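Local coordinates for protein transcriptional regulator, LacI family (Arthrobacter sp., PDB 4RKQ) that regulates transcription as a LacI-family regulator, its periplasmic-binding-protein-like part probably sensing a sugar or related effector, at residues A[165-170]-A[183-188]. Sequence-based numbering, arbitrary orientation.
Sequences SWSLIV and AAFLRE
Phe185 of helix 175-188 touches Ile169 with a face of its ring and Ser167 with its far end, both residues of strand 166-171. Both strand residues point their CB toward the helix, as expected for positions two apart on one strand. The CA atoms of Ile169 and Phe185 are 7.5 Å apart, and the two segments bury only 159 Å² between them.

The main apolar contact is a CH-pi interaction. Ile169 CD1 sits over one face of the Phe185 ring, 3.9 Å from its centroid and 22° off the ring normal. The methyl is shifted toward the CG side, with CD1 3.7 Å from Phe185 CG. Ile169 CG1 follows it along the same flank, 3.8 Å from Phe185 CD1. With CG anti to the backbone N and beside the carbonyl carbon (chi1 -177°), the ring extends from a CB that already points at the strand, which brings CZ to Ser167.

Ser167 CB lies obliquely to the ring, 3.5 Å from Phe185 CZ. Its OG lies at the ring edge, in the ring plane, 3.7 Å from Phe185 CZ. These are van der Waals contacts.

Replacing the phenylalanine with an alanine would probably open a gap between strand and helix and strip Ile169 CD1 of its aromatic partner.

Other contacts place this pair in the fold. The Phe185 ring also stacks with His189, and Ser167 and Ile169 make backbone hydrogen bonds to strand 131-136. On the other side of the strand, Trp166 packs on helix 150-161.

Strand 166-171 is the outermost strand at this end of the sheet within the chain. With helix 175-188 it forms the strand-helix half of a beta-alpha-beta crossover, which passes over strand 131-136 to the parallel strand 194-197, in an alpha/beta subdomain of the periplasmic-binding-protein-like fold.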
# COMPACT_ATOMS: atom_id res chain seq x y z
N SER A 165 -31.12 -0.91 -17.28
CA SER A 165 -30.46 -0.35 -18.43
C SER A 165 -29.12 0.08 -17.88
O SER A 165 -29.04 0.98 -17.02
CB SER A 165 -31.25 0.85 -18.96
OG SER A 165 -30.64 1.38 -20.11
N TRP A 166 -28.07 -0.60 -18.33
CA TRP A 166 -26.74 -0.40 -17.73
C TRP A 166 -25.69 -0.46 -18.80
O TRP A 166 -25.95 -0.96 -19.86
CB TRP A 166 -26.48 -1.46 -16.64
CG TRP A 166 -26.30 -2.85 -17.16
CD1 TRP A 166 -27.27 -3.73 -17.54
CD2 TRP A 166 -25.06 -3.53 -17.35
NE1 TRP A 166 -26.72 -4.90 -17.96
CE2 TRP A 166 -25.35 -4.81 -17.85
CE3 TRP A 166 -23.72 -3.17 -17.14
CZ2 TRP A 166 -24.37 -5.74 -18.15
CZ3 TRP A 166 -22.73 -4.11 -17.44
CH2 TRP A 166 -23.06 -5.37 -17.94
N SER A 167 -24.49 0.07 -18.53
CA SER A 167 -23.41 0.02 -19.49
C SER A 167 -22.16 -0.60 -18.88
O SER A 167 -21.95 -0.48 -17.70
CB SER A 167 -23.02 1.41 -19.95
OG SER A 167 -24.13 2.10 -20.42
N LEU A 168 -21.34 -1.21 -19.72
CA LEU A 168 -20.04 -1.74 -19.33
C LEU A 168 -18.89 -0.87 -19.83
O LEU A 168 -18.82 -0.53 -21.00
CB LEU A 168 -19.88 -3.14 -19.90
CG LEU A 168 -18.57 -3.86 -19.55
CD1 LEU A 168 -18.53 -4.21 -18.06
CD2 LEU A 168 -18.46 -5.14 -20.40
N ILE A 169 -17.98 -0.56 -18.91
CA ILE A 169 -16.71 0.13 -19.21
C ILE A 169 -15.62 -0.85 -18.79
O ILE A 169 -15.78 -1.57 -17.80
CB ILE A 169 -16.53 1.40 -18.36
CG1 ILE A 169 -17.81 2.24 -18.36
CG2 ILE A 169 -15.34 2.23 -18.86
CD1 ILE A 169 -17.80 3.27 -17.27
N VAL A 170 -14.56 -0.89 -19.58
CA VAL A 170 -13.40 -1.74 -19.33
C VAL A 170 -12.17 -0.85 -19.34
O VAL A 170 -12.07 0.05 -20.14
CB VAL A 170 -13.27 -2.85 -20.38
CG1 VAL A 170 -12.05 -3.71 -20.12
CG2 VAL A 170 -14.51 -3.72 -20.37
N ALA A 183 -13.85 9.09 -17.51
CA ALA A 183 -14.01 10.43 -18.11
C ALA A 183 -14.53 10.36 -19.54
O ALA A 183 -15.43 11.14 -19.92
CB ALA A 183 -12.68 11.20 -18.05
N ALA A 184 -14.00 9.43 -20.32
CA ALA A 184 -14.40 9.26 -21.73
C ALA A 184 -15.85 8.85 -21.82
O ALA A 184 -16.62 9.40 -22.59
CB ALA A 184 -13.53 8.23 -22.43
N PHE A 185 -16.21 7.88 -21.00
CA PHE A 185 -17.57 7.40 -20.91
C PHE A 185 -18.58 8.46 -20.46
O PHE A 185 -19.66 8.53 -21.03
CB PHE A 185 -17.63 6.24 -19.93
CG PHE A 185 -18.98 5.62 -19.81
CD1 PHE A 185 -19.41 4.69 -20.73
CD2 PHE A 185 -19.81 5.96 -18.78
CE1 PHE A 185 -20.66 4.13 -20.62
CE2 PHE A 185 -21.06 5.41 -18.65
CZ PHE A 185 -21.47 4.47 -19.57
N LEU A 186 -18.24 9.22 -19.42
CA LEU A 186 -19.12 10.29 -18.92
C LEU A 186 -19.36 11.44 -19.94
O LEU A 186 -20.44 12.01 -19.94
CB LEU A 186 -18.58 10.86 -17.61
CG LEU A 186 -18.64 9.90 -16.42
CD1 LEU A 186 -17.73 10.40 -15.31
CD2 LEU A 186 -20.06 9.74 -15.90
N ARG A 187 -18.37 11.77 -20.79
CA ARG A 187 -18.58 12.67 -21.96
C ARG A 187 -19.73 12.19 -22.83
O ARG A 187 -20.59 12.95 -23.22
CB ARG A 187 -17.30 12.81 -22.84
CG ARG A 187 -16.64 14.18 -22.81
CD ARG A 187 -15.17 14.12 -22.42
NE ARG A 187 -14.34 13.50 -23.45
CZ ARG A 187 -13.17 12.88 -23.22
NH1 ARG A 187 -12.52 12.35 -24.24
NH2 ARG A 187 -12.65 12.77 -22.00
N GLU A 188 -19.73 10.89 -23.11
CA GLU A 188 -20.76 10.26 -23.91
C GLU A 188 -22.04 9.95 -23.15
O GLU A 188 -23.10 9.99 -23.74
CB GLU A 188 -20.20 8.99 -24.55
CG GLU A 188 -19.27 9.26 -25.72
CD GLU A 188 -19.37 8.22 -26.82
OE1 GLU A 188 -19.51 8.60 -28.00
OE2 GLU A 188 -19.34 7.01 -26.50